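Side-chain contacts in hypothetic aldehyde deformylating oxygenase (Sulfolobus tokodaii, PDB 5V4T), which binds iron in a ferritin-like helical fold and probably acts as an oxidoreductase with aldehyde deformylating oxygenase activity: residues E14-L19 with Y129-F134; S50-I55 with E145-S150; Q175-G180 with Q192-L197. All coordinates share one frame; numbering follows the deposited sequence.

Contact 1: E14-L19 with Y129-F134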
ATOM      1  N   GLU A  14      -3.923  -1.071 -18.250  1.00 20.04           N
ATOM      2  CA  GLU A  14      -2.912  -0.102 -17.876  1.00 20.04           C
ATOM      3  C   GLU A  14      -3.106   0.430 -16.466  1.00 20.32           C
ATOM      4  O   GLU A  14      -2.141   0.625 -15.723  1.00 19.82           O
ATOM      5  CB  GLU A  14      -2.895   1.096 -18.829  1.00 22.28           C
ATOM      6  CG  GLU A  14      -2.158   0.670 -20.104  1.00 26.46           C
ATOM      7  CD  GLU A  14      -2.260   1.691 -21.227  1.00 35.04           C
ATOM      8  OE1 GLU A  14      -2.968   2.720 -21.076  1.00 37.26           O
ATOM      9  OE2 GLU A  14      -1.644   1.403 -22.276  1.00 39.36           O
ATOM     10  N   GLY A  15      -4.366   0.661 -16.131  1.00 19.20           N
ATOM     11  CA  GLY A  15      -4.703   1.161 -14.805  1.00 19.82           C
ATOM     12  C   GLY A  15      -4.450   0.139 -13.715  1.00 17.93           C
ATOM     13  O   GLY A  15      -3.962   0.476 -12.603  1.00 16.89           O
ATOM     14  N   ILE A  16      -4.799  -1.096 -13.991  1.00 16.02           N
ATOM     15  CA  ILE A  16      -4.540  -2.170 -13.046  1.00 16.32           C
ATOM     16  C   ILE A  16      -3.058  -2.363 -12.820  1.00 17.47           C
ATOM     17  O   ILE A  16      -2.580  -2.546 -11.693  1.00 15.26           O
ATOM     18  CB  ILE A  16      -5.209  -3.499 -13.509  1.00 16.08           C
ATOM     19  CG1 ILE A  16      -6.740  -3.341 -13.489  1.00 16.06           C
ATOM     20  CG2 ILE A  16      -4.650  -4.702 -12.738  1.00 15.70           C
ATOM     21  CD1 ILE A  16      -7.512  -4.531 -13.974  1.00 16.87           C
ATOM     22  N   LYS A  17      -2.279  -2.353 -13.909  1.00 16.40           N
ATOM     23  CA  LYS A  17      -0.865  -2.459 -13.755  1.00 17.27           C
ATOM     24  C   LYS A  17      -0.290  -1.292 -13.003  1.00 17.31           C
ATOM     25  O   LYS A  17       0.655  -1.456 -12.235  1.00 17.65           O
ATOM     26  CB  LYS A  17      -0.165  -2.549 -15.126  1.00 17.76           C
ATOM     27  CG  LYS A  17      -0.331  -3.898 -15.773  1.00 19.74           C
ATOM     28  CD  LYS A  17       0.420  -3.905 -17.109  1.00 21.86           C
ATOM     29  CE  LYS A  17       1.917  -3.943 -16.887  1.00 24.45           C
ATOM     30  NZ  LYS A  17       2.642  -3.961 -18.206  1.00 30.10           N
ATOM     31  N   TYR A  18      -0.814  -0.098 -13.236  1.00 18.19           N
ATOM     32  CA  TYR A  18      -0.264   1.092 -12.563  1.00 19.42           C
ATOM     33  C   TYR A  18      -0.445   1.025 -11.052  1.00 19.01           C
ATOM     34  O   TYR A  18       0.515   1.203 -10.276  1.00 17.95           O
ATOM     35  CB  TYR A  18      -0.913   2.322 -13.070  1.00 19.70           C
ATOM     36  CG  TYR A  18      -0.503   3.605 -12.386  1.00 21.91           C
ATOM     37  CD1 TYR A  18       0.761   4.167 -12.620  1.00 24.54           C
ATOM     38  CD2 TYR A  18      -1.322   4.215 -11.443  1.00 21.78           C
ATOM     39  CE1 TYR A  18       1.120   5.346 -12.011  1.00 21.13           C
ATOM     40  CE2 TYR A  18      -0.951   5.417 -10.833  1.00 22.47           C
ATOM     41  CZ  TYR A  18       0.305   5.953 -11.131  1.00 22.23           C
ATOM     42  OH  TYR A  18       0.731   7.124 -10.510  1.00 22.02           O
ATOM     43  N   LEU A  19      -1.647   0.634 -10.682  1.00 17.33           N
ATOM     44  CA  LEU A  19      -1.947   0.480  -9.257  1.00 16.70           C
ATOM     45  C   LEU A  19      -1.203  -0.692  -8.650  1.00 17.29           C
ATOM     46  O   LEU A  19      -0.713  -0.620  -7.542  1.00 18.85           O
ATOM     47  CB  LEU A  19      -3.445   0.357  -9.003  1.00 18.65           C
ATOM     48  CG  LEU A  19      -4.198   1.645  -9.218  1.00 20.39           C
ATOM     49  CD1 LEU A  19      -5.672   1.310  -9.261  1.00 22.02           C
ATOM     50  CD2 LEU A  19      -3.863   2.705  -8.156  1.00 22.56           C
ATOM     51  N   TYR A 129     -14.388  -6.789 -14.403  1.00 17.27           N
ATOM     52  CA  TYR A 129     -13.827  -7.385 -15.613  1.00 18.53           C
ATOM     53  C   TYR A 129     -13.616  -8.885 -15.503  1.00 16.93           C
ATOM     54  O   TYR A 129     -12.955  -9.498 -16.340  1.00 18.36           O
ATOM     55  CB  TYR A 129     -12.570  -6.601 -16.101  1.00 18.99           C
ATOM     56  CG  TYR A 129     -12.954  -5.243 -16.591  1.00 18.55           C
ATOM     57  CD1 TYR A 129     -13.437  -5.062 -17.910  1.00 20.10           C
ATOM     58  CD2 TYR A 129     -12.975  -4.156 -15.738  1.00 16.71           C
ATOM     59  CE1 TYR A 129     -13.815  -3.839 -18.327  1.00 19.22           C
ATOM     60  CE2 TYR A 129     -13.415  -2.916 -16.161  1.00 19.42           C
ATOM     61  CZ  TYR A 129     -13.855  -2.773 -17.461  1.00 19.20           C
ATOM     62  OH  TYR A 129     -14.277  -1.555 -17.928  1.00 23.54           O
ATOM     63  N   ASN A 130     -14.197  -9.509 -14.487  1.00 16.45           N
ATOM     64  CA  ASN A 130     -14.130 -10.943 -14.344  1.00 18.99           C
ATOM     65  C   ASN A 130     -12.745 -11.559 -14.348  1.00 15.65           C
ATOM     66  O   ASN A 130     -12.567 -12.679 -14.837  1.00 17.52           O
ATOM     67  CB  ASN A 130     -15.024 -11.587 -15.428  1.00 21.72           C
ATOM     68  CG  ASN A 130     -16.422 -11.021 -15.390  1.00 26.83           C
ATOM     69  OD1 ASN A 130     -16.896 -10.435 -16.359  1.00 35.63           O
ATOM     70  ND2 ASN A 130     -17.038 -11.091 -14.244  1.00 27.46           N
ATOM     71  N   LEU A 131     -11.782 -10.864 -13.715  1.00 14.71           N
ATOM     72  CA  LEU A 131     -10.440 -11.365 -13.537  1.00 16.33           C
ATOM     73  C   LEU A 131     -10.387 -12.147 -12.217  1.00 15.51           C
ATOM     74  O   LEU A 131     -10.063 -11.606 -11.177  1.00 13.72           O
ATOM     75  CB  LEU A 131      -9.408 -10.259 -13.525  1.00 16.62           C
ATOM     76  CG  LEU A 131      -9.377  -9.430 -14.842  1.00 17.15           C
ATOM     77  CD1 LEU A 131      -8.606  -8.169 -14.720  1.00 16.06           C
ATOM     78  CD2 LEU A 131      -8.797 -10.340 -15.953  1.00 17.83           C
ATOM     79  N   LEU A 132     -10.763 -13.401 -12.260  1.00 16.09           N
ATOM     80  CA  LEU A 132     -11.131 -14.094 -11.037  1.00 15.97           C
ATOM     81  C   LEU A 132      -9.985 -14.393 -10.102  1.00 16.31           C
ATOM     82  O   LEU A 132     -10.127 -14.177  -8.899  1.00 14.78           O
ATOM     83  CB  LEU A 132     -11.853 -15.408 -11.322  1.00 17.47           C
ATOM     84  CG  LEU A 132     -13.119 -15.254 -12.123  1.00 19.31           C
ATOM     85  CD1 LEU A 132     -13.833 -16.595 -12.254  1.00 23.58           C
ATOM     86  CD2 LEU A 132     -14.079 -14.227 -11.516  1.00 22.39           C
ATOM     87  N   LYS A 133      -8.855 -14.889 -10.617  1.00 14.38           N
ATOM     88  CA  LYS A 133      -7.712 -15.164  -9.768  1.00 15.11           C
ATOM     89  C   LYS A 133      -7.141 -13.874  -9.228  1.00 13.57           C
ATOM     90  O   LYS A 133      -6.739 -13.822  -8.078  1.00 14.40           O
ATOM     91  CB  LYS A 133      -6.649 -15.943 -10.549  1.00 18.00           C
ATOM     92  CG  LYS A 133      -7.152 -17.317 -10.923  1.00 21.23           C
ATOM     93  CD  LYS A 133      -6.084 -17.999 -11.775  1.00 25.16           C
ATOM     94  CE  LYS A 133      -6.639 -19.219 -12.439  1.00 30.68           C
ATOM     95  NZ  LYS A 133      -5.560 -19.781 -13.310  1.00 34.71           N
ATOM     96  N   PHE A 134      -7.088 -12.835 -10.045  1.00 13.22           N
ATOM     97  CA  PHE A 134      -6.584 -11.559  -9.573  1.00 13.39           C
ATOM     98  C   PHE A 134      -7.459 -11.068  -8.421  1.00 14.45           C
ATOM     99  O   PHE A 134      -6.959 -10.624  -7.377  1.00 13.31           O
ATOM    100  CB  PHE A 134      -6.516 -10.521 -10.686  1.00 14.00           C
ATOM    101  CG  PHE A 134      -5.755  -9.282 -10.299  1.00 13.28           C
ATOM    102  CD1 PHE A 134      -4.374  -9.252 -10.260  1.00 14.54           C
ATOM    103  CD2 PHE A 134      -6.443  -8.171  -9.905  1.00 14.94           C
ATOM    104  CE1 PHE A 134      -3.689  -8.102  -9.928  1.00 14.25           C
ATOM    105  CE2 PHE A 134      -5.780  -7.030  -9.562  1.00 15.89           C
ATOM    106  CZ  PHE A 134      -4.401  -6.975  -9.609  1.00 15.75           C
TER
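Ile-16 meets Leu-131 and Phe-134 through two different branches, and the contact is apolar throughout. Its longer branch is extended and carries CD1 out to the end of Leu-131, where the two methyls meet tip to tip, Ile-16 CD1 lying 3.9 Å from Leu-131 CD1. The shorter branch serves the aromatic partner. With CG1 beside the backbone N (chi1 -65°), Ile-16 CG2 is placed anti to that N and comes within 3.9 Å of Phe-134 CZ and 4.1 Å of Phe-134 CE2. It approaches the far end of the ring obliquely, the two side chains running past one another in opposite senses.

Hydrogen bonds to backbone groups shape the partner segment. Asn-130, with positive phi, is the C-prime residue of a Schellman motif that closes helix 98-128, Leu-131 N bonding back to Ser-126 O. Leu-131 then occupies the N-cap position of helix 132-155, and the carboxylate of Asp-2 binds Lys-133 N and Phe-134 N in that helix's first turn.

Further packing comes from Thr-125 against Ile-16, and from Phe-64 and Tyr-67 against Phe-134. Since no polar group bridges the segments, helix 10-23 is joined to the turn after helix 98-128 and to the first turn of helix 132-155, at one end of the ferritin-like bundle, by van der Waals contact of buried hydrocarbon, whose fit depends on shape rather than directed bonds.

Contact 2: S50-I55 with E145-S150. With FE (Fe (III) ion), chain C.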
ATOM      1  N   SER A  50       4.815  -9.385  14.130  1.00 15.25           N
ATOM      2  CA  SER A  50       5.674  -8.713  13.176  1.00 15.42           C
ATOM      3  C   SER A  50       6.346  -9.683  12.181  1.00 14.48           C
ATOM      4  O   SER A  50       6.523  -9.402  10.999  1.00 12.99           O
ATOM      5  CB  SER A  50       6.765  -7.908  13.911  1.00 18.60           C
ATOM      6  OG  SER A  50       7.566  -8.784  14.617  1.00 21.04           O
ATOM      7  N   LEU A  51       6.678 -10.882  12.656  1.00 15.35           N
ATOM      8  CA  LEU A  51       7.289 -11.854  11.775  1.00 15.81           C
ATOM      9  C   LEU A  51       6.276 -12.399  10.718  1.00 14.57           C
ATOM     10  O   LEU A  51       6.663 -12.568   9.581  1.00 15.66           O
ATOM     11  CB  LEU A  51       7.805 -13.041  12.658  1.00 17.86           C
ATOM     12  CG  LEU A  51       8.902 -12.655  13.691  1.00 19.68           C
ATOM     13  CD1 LEU A  51       8.924 -13.652  14.822  1.00 22.04           C
ATOM     14  CD2 LEU A  51      10.214 -12.555  13.038  1.00 22.18           C
ATOM     15  N   GLN A  52       5.043 -12.623  11.131  1.00 14.16           N
ATOM     16  CA  GLN A  52       3.971 -12.992  10.210  1.00 15.02           C
ATOM     17  C   GLN A  52       3.733 -11.850   9.226  1.00 14.38           C
ATOM     18  O   GLN A  52       3.551 -12.076   8.039  1.00 14.76           O
ATOM     19  CB  GLN A  52       2.733 -13.387  10.955  1.00 14.95           C
ATOM     20  CG  GLN A  52       1.646 -13.795   9.988  1.00 18.17           C
ATOM     21  CD  GLN A  52       0.624 -14.682  10.574  1.00 20.07           C
ATOM     22  OE1 GLN A  52       0.838 -15.347  11.576  1.00 22.26           O
ATOM     23  NE2 GLN A  52      -0.549 -14.682   9.954  1.00 22.36           N
ATOM     24  N   GLN A  53       3.738 -10.629   9.706  1.00 14.22           N
ATOM     25  CA  GLN A  53       3.562  -9.513   8.749  1.00 13.32           C
ATOM     26  C   GLN A  53       4.602  -9.450   7.655  1.00 14.18           C
ATOM     27  O   GLN A  53       4.337  -9.274   6.488  1.00 13.01           O
ATOM     28  CB  GLN A  53       3.451  -8.156   9.469  1.00 13.52           C
ATOM     29  CG  GLN A  53       3.268  -7.028   8.436  1.00 15.63           C
ATOM     30  CD  GLN A  53       3.044  -5.672   9.066  1.00 18.16           C
ATOM     31  OE1 GLN A  53       3.316  -5.452  10.258  1.00 19.46           O
ATOM     32  NE2 GLN A  53       2.688  -4.722   8.206  1.00 22.07           N
ATOM     33  N   VAL A  54       5.875  -9.608   8.043  1.00 13.71           N
ATOM     34  CA  VAL A  54       6.907  -9.577   7.019  1.00 16.10           C
ATOM     35  C   VAL A  54       6.741 -10.722   6.027  1.00 14.34           C
ATOM     36  O   VAL A  54       6.906 -10.530   4.818  1.00 14.52           O
ATOM     37  CB  VAL A  54       8.304  -9.671   7.710  1.00 19.42           C
ATOM     38  CG1 VAL A  54       9.395 -10.149   6.732  1.00 24.10           C
ATOM     39  CG2 VAL A  54       8.633  -8.344   8.324  1.00 20.15           C
ATOM     40  N   ILE A  55       6.426 -11.907   6.510  1.00 14.22           N
ATOM     41  CA  ILE A  55       6.153 -13.039   5.583  1.00 16.37           C
ATOM     42  C   ILE A  55       4.982 -12.715   4.660  1.00 13.24           C
ATOM     43  O   ILE A  55       5.057 -12.977   3.471  1.00 15.60           O
ATOM     44  CB  ILE A  55       5.923 -14.329   6.363  1.00 16.27           C
ATOM     45  CG1 ILE A  55       7.311 -14.777   6.891  1.00 18.66           C
ATOM     46  CG2 ILE A  55       5.299 -15.393   5.508  1.00 18.01           C
ATOM     47  CD1 ILE A  55       7.156 -15.630   8.093  1.00 23.73           C
ATOM     48  N   GLU A 145      -4.295  -7.078   5.150  1.00 14.51           N
ATOM     49  CA  GLU A 145      -4.003  -5.687   5.476  1.00 15.41           C
ATOM     50  C   GLU A 145      -4.796  -5.184   6.650  1.00 15.20           C
ATOM     51  O   GLU A 145      -4.310  -4.326   7.430  1.00 15.33           O
ATOM     52  CB  GLU A 145      -4.142  -4.774   4.258  1.00 18.15           C
ATOM     53  CG  GLU A 145      -3.045  -5.006   3.213  1.00 19.81           C
ATOM     54  CD  GLU A 145      -1.640  -4.949   3.790  1.00 24.21           C
ATOM     55  OE1 GLU A 145      -1.384  -4.055   4.628  1.00 24.64           O
ATOM     56  OE2 GLU A 145      -0.801  -5.805   3.409  1.00 26.14           O
ATOM     57  N   ALA A 146      -6.015  -5.675   6.836  1.00 14.96           N
ATOM     58  CA  ALA A 146      -6.780  -5.345   8.017  1.00 16.53           C
ATOM     59  C   ALA A 146      -6.073  -5.742   9.294  1.00 15.90           C
ATOM     60  O   ALA A 146      -6.027  -4.974  10.260  1.00 15.73           O
ATOM     61  CB  ALA A 146      -8.181  -5.953   7.959  1.00 17.70           C
ATOM     62  N   ARG A 147      -5.433  -6.896   9.295  1.00 14.94           N
ATOM     63  CA  ARG A 147      -4.636  -7.301  10.449  1.00 14.87           C
ATOM     64  C   ARG A 147      -3.369  -6.527  10.563  1.00 14.80           C
ATOM     65  O   ARG A 147      -2.918  -6.213  11.681  1.00 14.34           O
ATOM     66  CB  ARG A 147      -4.331  -8.780  10.363  1.00 17.43           C
ATOM     67  CG  ARG A 147      -5.476  -9.742  10.586  1.00 19.41           C
ATOM     68  CD  ARG A 147      -4.935 -11.190  10.762  1.00 20.23           C
ATOM     69  NE  ARG A 147      -4.067 -11.666   9.666  1.00 21.93           N
ATOM     70  CZ  ARG A 147      -4.475 -12.229   8.519  1.00 23.98           C
ATOM     71  NH1 ARG A 147      -5.745 -12.379   8.242  1.00 25.54           N
ATOM     72  NH2 ARG A 147      -3.595 -12.611   7.621  1.00 24.16           N
ATOM     73  N   HIS A 148      -2.775  -6.142   9.443  1.00 13.28           N
ATOM     74  CA  HIS A 148      -1.579  -5.303   9.457  1.00 12.99           C
ATOM     75  C   HIS A 148      -1.858  -3.962  10.146  1.00 13.92           C
ATOM     76  O   HIS A 148      -1.103  -3.488  10.975  1.00 15.26           O
ATOM     77  CB  HIS A 148      -0.987  -5.079   8.087  1.00 13.02           C
ATOM     78  CG  HIS A 148      -0.456  -6.341   7.452  1.00 13.19           C
ATOM     79  ND1 HIS A 148       0.188  -6.367   6.238  1.00 15.60           N
ATOM     80  CD2 HIS A 148      -0.541  -7.633   7.867  1.00 14.34           C
ATOM     81  CE1 HIS A 148       0.530  -7.608   5.954  1.00 14.29           C
ATOM     82  NE2 HIS A 148       0.090  -8.400   6.917  1.00 13.92           N
ATOM     83  N   VAL A 149      -2.942  -3.335   9.771  1.00 13.45           N
ATOM     84  CA  VAL A 149      -3.300  -2.078  10.372  1.00 14.36           C
ATOM     85  C   VAL A 149      -3.593  -2.180  11.860  1.00 15.32           C
ATOM     86  O   VAL A 149      -3.099  -1.353  12.642  1.00 15.72           O
ATOM     87  CB  VAL A 149      -4.503  -1.483   9.586  1.00 14.92           C
ATOM     88  CG1 VAL A 149      -5.038  -0.261  10.331  1.00 16.38           C
ATOM     89  CG2 VAL A 149      -4.071  -1.110   8.200  1.00 15.61           C
ATOM     90  N   SER A 150      -4.300  -3.227  12.278  1.00 14.73           N
ATOM     91  CA  SER A 150      -4.587  -3.513  13.705  1.00 16.83           C
ATOM     92  C   SER A 150      -3.311  -3.721  14.454  1.00 15.38           C
ATOM     93  O   SER A 150      -3.110  -3.160  15.548  1.00 16.18           O
ATOM     94  CB  SER A 150      -5.443  -4.780  13.896  1.00 21.56           C
ATOM     95  OG  SER A 150      -6.658  -4.545  13.306  1.00 29.66           O
TER
HETATM   96 FE    FE C 301       0.683  -4.842   4.697  0.60 12.99          FE
HETATM   97  O   HOH W   1       1.246  -3.722   3.050  1.00 27.77           O
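Gln-53 reaches His-148 with its CG anti to the backbone N (chi1 -180°) and its chain extended beyond, while His-148 keeps its ring beside its own backbone N, turning one face to the glutamine. Glu-145 instead bends at chi2 (-52°), which folds its carboxylate back to the iron. Glu-145 and His-148 form an ExxH pair of the kind found in ferritin-like diiron four-helix bundles; Glu-57 and Glu-111, on helices 49-67 and 98-128, complete the protein ligands of this ion.

Both Glu-145 oxygens bind, OE1 and OE2 each 2.2 Å from the iron, so the carboxylate is a bidentate chelate. His-148 ND1 is also 2.2 Å from the metal, and a water at 2.1 Å sits almost opposite that nitrogen.

Across the helices the main interaction is CH-pi. Gln-53 CG stands 3.7 Å from the centroid of the His-148 ring, nearly on its normal. Beyond CG the amide is inclined 41° to the ring plane, and Gln-53 NE2 passes 3.6 Å from the metal-bound His-148 ND1 without hydrogen bonding to it. Gln-53 OE1 is instead held by His-107 NE2. On the other edge of the imidazole, His-148 NE2 is hydrogen-bonded to Glu-56 OE1, a second-shell link that, together with the iron at ND1, holds the ring's rotation.

Nearer the surface, Gln-52 NE2 and Arg-147 NH2 converge on Glu-56 OE2, by a hydrogen bond and a salt bridge respectively; Asp-144 is a second ionic partner of the arginine. One turn on, Ser-150 OG donates to Ala-146 O at 3.1 Å, from the face of that carbonyl opposite Ser-150 N.

Contact 3: Q175-G180 with Q192-L197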
ATOM      1  N   GLN A 175      -1.022  13.348  -2.531  1.00 18.57           N
ATOM      2  CA  GLN A 175      -0.262  13.668  -3.774  1.00 20.64           C
ATOM      3  C   GLN A 175      -0.005  12.442  -4.584  1.00 20.74           C
ATOM      4  O   GLN A 175      -0.069  12.478  -5.805  1.00 19.55           O
ATOM      5  CB  GLN A 175       1.027  14.437  -3.480  1.00 24.05           C
ATOM      6  CG  GLN A 175       0.743  15.902  -3.111  1.00 31.12           C
ATOM      7  CD  GLN A 175      -0.290  16.626  -4.047  1.00 34.04           C
ATOM      8  OE1 GLN A 175      -0.146  16.686  -5.291  1.00 37.24           O
ATOM      9  NE2 GLN A 175      -1.359  17.157  -3.435  1.00 34.85           N
ATOM     10  N   ILE A 176       0.257  11.300  -3.923  1.00 17.50           N
ATOM     11  CA  ILE A 176       0.419  10.055  -4.685  1.00 18.08           C
ATOM     12  C   ILE A 176      -0.797   9.716  -5.526  1.00 17.71           C
ATOM     13  O   ILE A 176      -0.651   9.318  -6.670  1.00 19.67           O
ATOM     14  CB  ILE A 176       0.775   8.895  -3.734  1.00 17.35           C
ATOM     15  CG1 ILE A 176       2.153   9.077  -3.156  1.00 18.95           C
ATOM     16  CG2 ILE A 176       0.709   7.558  -4.439  1.00 20.66           C
ATOM     17  CD1 ILE A 176       2.490   8.190  -1.973  1.00 20.11           C
ATOM     18  N   VAL A 177      -1.997   9.819  -4.962  1.00 17.62           N
ATOM     19  CA  VAL A 177      -3.219   9.486  -5.691  1.00 19.17           C
ATOM     20  C   VAL A 177      -3.445  10.542  -6.788  1.00 20.32           C
ATOM     21  O   VAL A 177      -3.745  10.177  -7.919  1.00 21.10           O
ATOM     22  CB  VAL A 177      -4.396   9.386  -4.760  1.00 19.45           C
ATOM     23  CG1 VAL A 177      -5.706   9.237  -5.522  1.00 20.55           C
ATOM     24  CG2 VAL A 177      -4.156   8.205  -3.799  1.00 20.35           C
ATOM     25  N   LYS A 178      -3.238  11.817  -6.475  1.00 21.22           N
ATOM     26  CA  LYS A 178      -3.451  12.853  -7.527  1.00 22.49           C
ATOM     27  C   LYS A 178      -2.497  12.726  -8.695  1.00 23.05           C
ATOM     28  O   LYS A 178      -2.900  12.963  -9.858  1.00 24.40           O
ATOM     29  CB  LYS A 178      -3.365  14.252  -6.902  1.00 22.72           C
ATOM     30  CG  LYS A 178      -4.519  14.565  -6.008  1.00 26.29           C
ATOM     31  CD  LYS A 178      -4.499  15.994  -5.461  1.00 33.02           C
ATOM     32  CE  LYS A 178      -5.936  16.447  -5.296  1.00 41.55           C
ATOM     33  NZ  LYS A 178      -6.053  17.711  -4.490  1.00 46.59           N
ATOM     34  N   GLU A 179      -1.259  12.296  -8.416  1.00 21.89           N
ATOM     35  CA  GLU A 179      -0.263  12.030  -9.426  1.00 23.38           C
ATOM     36  C   GLU A 179      -0.634  10.885 -10.364  1.00 26.18           C
ATOM     37  O   GLU A 179      -0.098  10.789 -11.491  1.00 28.84           O
ATOM     38  CB  GLU A 179       1.140  11.866  -8.774  1.00 25.57           C
ATOM     39  CG  GLU A 179       1.698  13.191  -8.204  1.00 26.12           C
ATOM     40  CD  GLU A 179       2.892  13.009  -7.270  1.00 32.46           C
ATOM     41  OE1 GLU A 179       3.409  11.872  -7.177  1.00 28.85           O
ATOM     42  OE2 GLU A 179       3.299  14.009  -6.581  1.00 32.13           O
ATOM     43  N   GLY A 180      -1.545  10.016  -9.926  1.00 23.79           N
ATOM     44  CA  GLY A 180      -2.022   8.892 -10.731  1.00 23.74           C
ATOM     45  C   GLY A 180      -3.274   9.192 -11.530  1.00 22.37           C
ATOM     46  O   GLY A 180      -3.865   8.309 -12.144  1.00 23.95           O
ATOM     47  N   GLN A 192     -11.305  13.348  -7.026  1.00 19.80           N
ATOM     48  CA  GLN A 192     -11.919  13.955  -5.857  1.00 19.97           C
ATOM     49  C   GLN A 192     -12.613  12.987  -4.900  1.00 18.34           C
ATOM     50  O   GLN A 192     -12.472  13.106  -3.640  1.00 17.90           O
ATOM     51  CB  GLN A 192     -12.922  15.073  -6.222  1.00 24.74           C
ATOM     52  CG  GLN A 192     -13.395  15.881  -4.984  1.00 29.02           C
ATOM     53  CD  GLN A 192     -12.235  16.624  -4.312  1.00 32.11           C
ATOM     54  OE1 GLN A 192     -11.670  17.564  -4.907  1.00 33.99           O
ATOM     55  NE2 GLN A 192     -11.869  16.237  -3.066  1.00 27.37           N
ATOM     56  N   GLU A 193     -13.372  12.038  -5.408  1.00 17.73           N
ATOM     57  CA  GLU A 193     -14.097  11.075  -4.557  1.00 17.85           C
ATOM     58  C   GLU A 193     -13.065  10.196  -3.839  1.00 16.58           C
ATOM     59  O   GLU A 193     -13.256   9.882  -2.703  1.00 16.36           O
ATOM     60  CB  GLU A 193     -15.146  10.195  -5.269  1.00 23.08           C
ATOM     61  CG  GLU A 193     -16.356  10.974  -5.727  1.00 29.28           C
ATOM     62  CD  GLU A 193     -17.434  10.118  -6.401  1.00 33.38           C
ATOM     63  OE1 GLU A 193     -17.313   8.870  -6.422  1.00 37.93           O
ATOM     64  OE2 GLU A 193     -18.407  10.715  -6.933  1.00 39.78           O
ATOM     65  N   LEU A 194     -11.996   9.853  -4.512  1.00 17.02           N
ATOM     66  CA  LEU A 194     -10.931   9.054  -3.857  1.00 16.55           C
ATOM     67  C   LEU A 194     -10.243   9.808  -2.753  1.00 17.85           C
ATOM     68  O   LEU A 194     -10.009   9.252  -1.689  1.00 15.71           O
ATOM     69  CB  LEU A 194      -9.896   8.618  -4.908  1.00 16.48           C
ATOM     70  CG  LEU A 194     -10.387   7.596  -5.868  1.00 17.21           C
ATOM     71  CD1 LEU A 194      -9.299   7.346  -6.878  1.00 19.20           C
ATOM     72  CD2 LEU A 194     -10.890   6.286  -5.274  1.00 16.62           C
ATOM     73  N   VAL A 195      -9.915  11.089  -2.964  1.00 16.56           N
ATOM     74  CA  VAL A 195      -9.373  11.918  -1.917  1.00 16.14           C
ATOM     75  C   VAL A 195     -10.369  12.121  -0.773  1.00 14.92           C
ATOM     76  O   VAL A 195      -9.984  12.071   0.386  1.00 16.86           O
ATOM     77  CB  VAL A 195      -8.878  13.296  -2.478  1.00 17.90           C
ATOM     78  CG1 VAL A 195      -8.468  14.247  -1.368  1.00 21.28           C
ATOM     79  CG2 VAL A 195      -7.714  13.049  -3.464  1.00 18.44           C
ATOM     80  N   ASN A 196     -11.673  12.270  -1.084  1.00 15.04           N
ATOM     81  CA  ASN A 196     -12.668  12.296  -0.008  1.00 14.62           C
ATOM     82  C   ASN A 196     -12.652  11.039   0.832  1.00 14.25           C
ATOM     83  O   ASN A 196     -12.779  11.128   2.045  1.00 15.68           O
ATOM     84  CB  ASN A 196     -14.103  12.580  -0.498  1.00 16.28           C
ATOM     85  CG  ASN A 196     -14.230  13.907  -1.223  1.00 18.41           C
ATOM     86  OD1 ASN A 196     -13.405  14.806  -1.091  1.00 18.64           O
ATOM     87  ND2 ASN A 196     -15.244  13.997  -2.039  1.00 18.67           N
ATOM     88  N   LEU A 197     -12.558   9.877   0.195  1.00 14.33           N
ATOM     89  CA  LEU A 197     -12.420   8.636   0.926  1.00 14.39           C
ATOM     90  C   LEU A 197     -11.158   8.623   1.773  1.00 13.74           C
ATOM     91  O   LEU A 197     -11.224   8.222   2.937  1.00 14.68           O
ATOM     92  CB  LEU A 197     -12.436   7.466  -0.061  1.00 16.27           C
ATOM     93  CG  LEU A 197     -12.013   6.154   0.577  1.00 15.27           C
ATOM     94  CD1 LEU A 197     -12.954   5.678   1.666  1.00 17.97           C
ATOM     95  CD2 LEU A 197     -11.994   5.179  -0.549  1.00 17.95           C
TER
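Val-177 and Leu-194 meet where the two helices face each other, one methyl of the valine lying against the flank of the leucine. Val-177 CG1, anti to the backbone N (chi1 172°), points across the interface and ends 4.3 Å from both Leu-194 CB and Leu-194 CD1. The leucine, extended past CG, also packs its side chain on Ile-121 and Tyr-189. Val-195 has the same chi1 setting as Val-177, but it is its CG2, the methyl beside the backbone N, that meets the aliphatic part of Lys-178 at the exposed margin, with Lys-178 CE 4.3 Å from Val-195 CG2. The lysine is nearly straight at chi2, and chi3, at 148°, departs somewhat from anti in an otherwise extended chain whose end comes nearer the other helix; its side chain also touches Ile-191.

The two segments belong to an antiparallel helical hairpin: helix 159-179 runs into the short helix 181-184, and the chain returns as helix 191-211. Gly-180, the N-cap residue of that short helix, bonds through its N to Val-177 O at 3.0 Å.

On the outer side of the returning helix, Gln-192 folds back at chi2 and chi3 to bring its amide over the next turn. There Gln-192 NE2 donates to Asn-196 OD1 at 2.9 Å with an N-H...O angle of 149°, the donor standing above the asparagine's carbonyl plane.

Overall arrangement
Contacts 1 and 2 share helix 132-155: contact 1 sits at its start and contact 2 farther along, with centres 24 Å apart. Their segments alternate in sequence, 14-19, 50-55, 129-134, 145-150, and contact 3 follows after both, on helices 159-179 and 191-211. Contacts 2 and 3 lie on opposite sides of the chain's centre, 25 Å between centres. Contacts 1 and 3, 19 Å apart by centres, do touch, Tyr-18 OH packing 3.3 Å from Gly-180 CA. Contact 2 pairs helix 49-67 with helix 132-155 at the iron site, inside the bundle; contact 1 adds helix 10-23 and contact 3 pairs the last two long helices, both away from the metal.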